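Local coordinates for protein methyl transferase from Methanosarcina acetivorans (PDB 6MRO) that binds S-adenosyl-L-homocysteine and calcium ions and is probably an S-adenosylmethionine-dependent methyltransferase, at residues A[137-142]-A[173-177]; A[128-134]-A[190-194]. The protein carries 1 engineered substitution. All blocks are in the same frame, centred on the assembly; numbering follows the deposited sequence. Where two conformers were deposited one is given.

Contact 1. Residues A[137-142]-A[173-177]; sequences LCFSDK and DVIFD. With CA (calcium ion), chain D; CA (calcium ion), chain C.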
loop_
_atom_site.group_PDB
_atom_site.type_symbol
_atom_site.label_atom_id
_atom_site.label_comp_id
_atom_site.label_asym_id
_atom_site.label_seq_id
_atom_site.Cartn_x
_atom_site.Cartn_y
_atom_site.Cartn_z
ATOM N N LEU A 137 3.365 -0.277 -4.561
ATOM C CA LEU A 137 4.235 -1.388 -4.908
ATOM C C LEU A 137 3.396 -2.540 -5.433
ATOM O O LEU A 137 2.427 -2.954 -4.781
ATOM C CB LEU A 137 5.051 -1.799 -3.680
ATOM C CG LEU A 137 5.953 -3.031 -3.729
ATOM C CD1 LEU A 137 7.164 -2.733 -4.578
ATOM C CD2 LEU A 137 6.369 -3.393 -2.278
ATOM N N CYS A 138 3.777 -3.070 -6.595
ATOM C CA CYS A 138 3.041 -4.173 -7.193
ATOM C C CYS A 138 3.993 -5.048 -8.001
ATOM O O CYS A 138 5.109 -4.646 -8.343
ATOM C CB CYS A 138 1.888 -3.644 -8.065
ATOM S SG CYS A 138 2.450 -2.630 -9.469
ATOM N N PHE A 139 3.547 -6.264 -8.290
ATOM C CA PHE A 139 4.326 -7.144 -9.150
ATOM C C PHE A 139 4.322 -6.601 -10.574
ATOM O O PHE A 139 3.310 -6.086 -11.050
ATOM C CB PHE A 139 3.756 -8.560 -9.121
ATOM C CG PHE A 139 3.828 -9.207 -7.777
ATOM C CD1 PHE A 139 5.040 -9.332 -7.120
ATOM C CD2 PHE A 139 2.680 -9.669 -7.156
ATOM C CE1 PHE A 139 5.113 -9.919 -5.861
ATOM C CE2 PHE A 139 2.748 -10.261 -5.907
ATOM C CZ PHE A 139 3.969 -10.380 -5.261
ATOM N N SER A 140 5.458 -6.719 -11.260
ATOM C CA SER A 140 5.607 -6.117 -12.575
ATOM C C SER A 140 5.196 -7.088 -13.676
ATOM O O SER A 140 5.406 -8.305 -13.584
ATOM C CB SER A 140 7.046 -5.642 -12.811
ATOM O OG SER A 140 7.989 -6.682 -12.634
ATOM N N ASP A 141 4.618 -6.524 -14.731
ATOM C CA ASP A 141 4.142 -7.259 -15.894
ATOM C C ASP A 141 4.857 -6.707 -17.119
ATOM O O ASP A 141 4.560 -5.596 -17.579
ATOM C CB ASP A 141 2.627 -7.121 -16.027
ATOM C CG ASP A 141 2.069 -7.793 -17.262
ATOM O OD1 ASP A 141 2.830 -8.389 -18.056
ATOM O OD2 ASP A 141 0.832 -7.726 -17.435
ATOM N N LYS A 142 5.800 -7.479 -17.640
ATOM C CA LYS A 142 6.464 -7.134 -18.885
ATOM C C LYS A 142 6.171 -8.153 -19.977
ATOM O O LYS A 142 6.861 -8.166 -21.001
ATOM C CB LYS A 142 7.971 -7.004 -18.660
ATOM C CG LYS A 142 8.336 -6.000 -17.560
ATOM C CD LYS A 142 9.710 -6.304 -16.982
ATOM C CE LYS A 142 10.229 -5.158 -16.130
ATOM N NZ LYS A 142 11.623 -5.437 -15.666
ATOM N N ASP A 173 11.667 -0.189 -11.472
ATOM C CA ASP A 173 11.865 -1.602 -11.173
ATOM C C ASP A 173 12.403 -1.746 -9.759
ATOM O O ASP A 173 13.394 -1.107 -9.392
ATOM C CB ASP A 173 12.840 -2.239 -12.164
ATOM C CG ASP A 173 12.252 -2.376 -13.554
ATOM O OD1 ASP A 173 12.703 -1.651 -14.467
ATOM O OD2 ASP A 173 11.343 -3.217 -13.736
ATOM N N VAL A 174 11.737 -2.568 -8.955
ATOM C CA VAL A 174 12.213 -2.872 -7.614
ATOM C C VAL A 174 12.002 -4.357 -7.339
ATOM O O VAL A 174 11.696 -5.141 -8.245
ATOM C CB VAL A 174 11.505 -2.007 -6.552
ATOM C CG1 VAL A 174 11.834 -0.519 -6.737
ATOM C CG2 VAL A 174 9.994 -2.245 -6.588
ATOM N N ILE A 175 12.200 -4.755 -6.093
ATOM C CA ILE A 175 12.010 -6.128 -5.647
ATOM C C ILE A 175 10.876 -6.145 -4.632
ATOM O O ILE A 175 10.697 -5.181 -3.878
ATOM C CB ILE A 175 13.317 -6.680 -5.043
ATOM C CG1 ILE A 175 14.314 -7.004 -6.154
ATOM C CG2 ILE A 175 13.051 -7.914 -4.202
ATOM C CD1 ILE A 175 13.728 -7.857 -7.239
ATOM N N PHE A 176 10.079 -7.212 -4.645
ATOM C CA PHE A 176 9.025 -7.431 -3.664
ATOM C C PHE A 176 9.409 -8.659 -2.849
ATOM O O PHE A 176 9.627 -9.736 -3.416
ATOM C CB PHE A 176 7.668 -7.624 -4.344
ATOM C CG PHE A 176 6.518 -7.789 -3.385
ATOM C CD1 PHE A 176 5.715 -6.712 -3.063
ATOM C CD2 PHE A 176 6.228 -9.028 -2.827
ATOM C CE1 PHE A 176 4.649 -6.854 -2.187
ATOM C CE2 PHE A 176 5.163 -9.184 -1.958
ATOM C CZ PHE A 176 4.373 -8.092 -1.634
ATOM N N ASP A 177 9.534 -8.495 -1.531
ATOM C CA ASP A 177 9.893 -9.634 -0.693
ATOM C C ASP A 177 8.660 -10.487 -0.458
ATOM O O ASP A 177 7.564 -9.971 -0.219
ATOM C CB ASP A 177 10.482 -9.190 0.649
ATOM C CG ASP A 177 11.948 -8.827 0.558
ATOM O OD1 ASP A 177 12.541 -8.996 -0.535
ATOM O OD2 ASP A 177 12.506 -8.368 1.578
HETATM CA CA CA D . -1.301 -7.163 -16.597
HETATM CA CA CA C . 0.767 -8.976 -19.579
HETATM O O HOH W 1 10.244 -5.079 -12.249
HETATM O O HOH W 2 1.022 -6.854 -20.520
HETATM O O HOH W 3 -1.326 -9.461 -16.003
HETATM O O HOH W 4 -3.156 -6.760 -15.026
#
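D173 OD2 accepts from two donors: K142 NZ at 3.0 Å, in a salt bridge that comes in from above the carboxylate plane, and a water 2.6 Å from D173 OD2 that in turn accepts from S140 OG. K142 gets there because its chain runs extended beyond CG, meeting the D173 side chain from the opposite direction. Toward L137 and F176 the contact becomes apolar. F139 drives its CE1/CZ edge against one face of the F176 ring, a T-shaped pair with centroids 4.7 Å apart and planes at 64°; the closest atoms are F139 CE1 and F176 CD2, at 3.4 Å. With CG anti to the backbone N (chi1 -177°), F176 lays its ring between F139 and L137, and L137 takes the CD1 side of it, L137 CD2 lying 3.5 Å from F176 CD1. The other methyl, L137 CD1, packs on V174 CG2. The two strands are not paired here: in the seven-stranded sheet of this Rossmann-like methyltransferase fold, strand 184-193 runs between them, and the end of strand 167-177 crosses strand 137-139 at 84°. F176 comes near the bound S-adenosyl-L-homocysteine, while F139 also meets H110 edge-to-face and R185 by cation-pi. D141, further along the same segment, binds two calcium ions. Its OD2 bridges them, 2.4 Å from one and 2.5 Å from the other, and OD1 joins OD2 on the second. E146 belongs to both sites; R152 O and the carboxylate of E157 serve one of them.

Contact 2. Residues A[128-134]-A[190-194]; sequences LKEGGKY and LSATK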
loop_
_atom_site.group_PDB
_atom_site.type_symbol
_atom_site.label_atom_id
_atom_site.label_comp_id
_atom_site.label_asym_id
_atom_site.label_seq_id
_atom_site.Cartn_x
_atom_site.Cartn_y
_atom_site.Cartn_z
ATOM N N LEU A 128 -5.828 12.356 -0.079
ATOM C CA LEU A 128 -4.491 12.929 -0.133
ATOM C C LEU A 128 -4.539 14.453 -0.073
ATOM O O LEU A 128 -5.443 15.080 -0.629
ATOM C CB LEU A 128 -3.790 12.495 -1.422
ATOM C CG LEU A 128 -2.934 11.246 -1.261
ATOM C CD1 LEU A 128 -2.603 10.681 -2.648
ATOM C CD2 LEU A 128 -1.657 11.555 -0.473
ATOM N N LYS A 129 -3.561 15.044 0.607
ATOM C CA LYS A 129 -3.412 16.490 0.599
ATOM C C LYS A 129 -2.958 16.973 -0.769
ATOM O O LYS A 129 -2.389 16.229 -1.570
ATOM C CB LYS A 129 -2.381 16.943 1.630
ATOM C CG LYS A 129 -2.888 17.044 3.050
ATOM C CD LYS A 129 -1.813 17.641 3.949
ATOM C CE LYS A 129 -2.171 17.493 5.419
ATOM N NZ LYS A 129 -1.093 18.008 6.315
ATOM N N GLU A 130 -3.062 18.271 -0.938
ATOM C CA GLU A 130 -2.584 18.945 -2.094
ATOM C C GLU A 130 -1.090 18.793 -1.996
ATOM O O GLU A 130 -0.535 19.076 -0.998
ATOM C CB GLU A 130 -2.997 20.399 -1.928
ATOM C CG GLU A 130 -2.910 20.860 -0.478
ATOM C CD GLU A 130 -4.250 20.987 0.246
ATOM O OE1 GLU A 130 -4.889 20.009 0.553
ATOM O OE2 GLU A 130 -4.676 22.126 0.533
ATOM N N GLY A 131 -0.420 18.358 -3.041
ATOM C CA GLY A 131 1.002 18.097 -2.943
ATOM C C GLY A 131 1.330 16.752 -2.341
ATOM O O GLY A 131 2.516 16.444 -2.143
ATOM N N GLY A 132 0.315 15.937 -2.060
ATOM C CA GLY A 132 0.532 14.680 -1.365
ATOM C C GLY A 132 1.087 13.603 -2.282
ATOM O O GLY A 132 0.857 13.606 -3.495
ATOM N N LYS A 133 1.834 12.680 -1.676
ATOM C CA LYS A 133 2.443 11.597 -2.386
ATOM C C LYS A 133 1.731 10.251 -2.226
ATOM O O LYS A 133 1.293 9.927 -1.189
ATOM C CB LYS A 133 3.845 11.384 -1.862
ATOM C CG LYS A 133 4.772 12.562 -1.872
ATOM C CD LYS A 133 5.430 12.600 -3.230
ATOM C CE LYS A 133 6.507 13.647 -3.341
ATOM N NZ LYS A 133 7.112 13.476 -4.698
ATOM N N TYR A 134 1.662 9.517 -3.324
ATOM C CA TYR A 134 1.161 8.151 -3.372
ATOM C C TYR A 134 2.303 7.257 -3.830
ATOM O O TYR A 134 2.878 7.484 -4.906
ATOM C CB TYR A 134 -0.028 8.043 -4.329
ATOM C CG TYR A 134 -0.589 6.645 -4.559
ATOM C CD1 TYR A 134 -0.670 6.115 -5.840
ATOM C CD2 TYR A 134 -1.072 5.877 -3.495
ATOM C CE1 TYR A 134 -1.193 4.865 -6.059
ATOM C CE2 TYR A 134 -1.610 4.606 -3.702
ATOM C CZ TYR A 134 -1.662 4.116 -4.996
ATOM O OH TYR A 134 -2.195 2.885 -5.230
ATOM N N LEU A 190 5.603 2.784 -7.986
ATOM C CA LEU A 190 5.079 4.027 -8.516
ATOM C C LEU A 190 5.229 5.127 -7.476
ATOM O O LEU A 190 4.836 4.955 -6.311
ATOM C CB LEU A 190 3.610 3.857 -8.905
ATOM C CG LEU A 190 2.785 5.141 -9.022
ATOM C CD1 LEU A 190 3.194 5.917 -10.278
ATOM C CD2 LEU A 190 1.305 4.766 -9.064
ATOM N N SER A 191 5.782 6.257 -7.900
ATOM C CA SER A 191 5.737 7.497 -7.142
ATOM C C SER A 191 4.829 8.454 -7.898
ATOM O O SER A 191 5.082 8.759 -9.072
ATOM C CB SER A 191 7.130 8.095 -6.963
ATOM O OG SER A 191 7.057 9.397 -6.390
ATOM N N ALA A 192 3.760 8.898 -7.244
ATOM C CA ALA A 192 2.808 9.792 -7.878
ATOM C C ALA A 192 2.455 10.909 -6.907
ATOM O O ALA A 192 2.655 10.784 -5.697
ATOM C CB ALA A 192 1.561 9.024 -8.329
ATOM N N THR A 193 1.947 12.018 -7.449
ATOM C CA THR A 193 1.539 13.159 -6.627
ATOM C C THR A 193 0.146 13.626 -7.021
ATOM O O THR A 193 -0.259 13.532 -8.180
ATOM C CB THR A 193 2.524 14.342 -6.733
ATOM O OG1 THR A 193 2.340 15.022 -7.981
ATOM C CG2 THR A 193 3.967 13.864 -6.609
ATOM N N LYS A 194 -0.587 14.146 -6.042
ATOM C CA LYS A 194 -1.960 14.577 -6.275
ATOM C C LYS A 194 -2.037 15.762 -7.235
ATOM O O LYS A 194 -1.454 16.810 -6.991
ATOM C CB LYS A 194 -2.638 14.933 -4.949
ATOM C CG LYS A 194 -4.010 15.551 -5.106
ATOM C CD LYS A 194 -4.805 15.501 -3.798
ATOM C CE LYS A 194 -6.216 16.003 -4.015
ATOM N NZ LYS A 194 -7.095 15.775 -2.835
ATOM O OXT LYS A 194 -2.692 15.697 -8.277
#
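K194 NZ gives a 2.8 Å hydrogen bond to L128 O, the donor tilted 20° from the carbonyl plane. The same ammonium makes a salt bridge with D98 and a hydrogen bond to H125 O, so the last side chain of the protein is tied to the end of helix 114-127. A fully stretched side chain, chi1 173°, carries it across the turn, its CD 3.4 Å from K129 O. That turn, type II from K129 to G132, is closed by G132 N to K129 O. Beyond it the backbones pair: K194 N bonds G132 O, and Y134 and A192 exchange two hydrogen bonds, the one from Y134 N to A192 O nearly straight at 175°. This seam joins strand 132-139 to 184-193, the one antiparallel strand of the Rossmann-like sheet, slotted between 132-139 and 167-177 in the order 3-2-1-4-5-7-6 of class I methyltransferases. K133 and T193 form the non-hydrogen-bonded pair, their side chains alongside each other on one face, where the bent lysine brings NZ to 3.7 Å from T193 CG2. On the other face L190 CD2 touches Y134 CE1 at 3.9 Å, A192 CB sits at the ring's edge, and Y134 OH bonds D105.

Overall arrangement
Strand 132-139 serves both contacts, which lie about 20 Å apart between centres: contact 2 is near its start and contact 1 at its exit. Along the chain, contact 1 is nested inside the loop that contact 2 closes. Contact 2 joins neighbouring strands, so backbone hydrogen bonds carry it, with one lysine added at the chain terminus. Contact 1 joins strands that are not neighbours in the sheet, and side chains, with one bridging water, do the work: an aromatic and aliphatic cluster inside, an ion pair at the surface. Both are partly buried, but contact 1 lies by the ligand and calcium sites, whereas contact 2 is farther from the ligand.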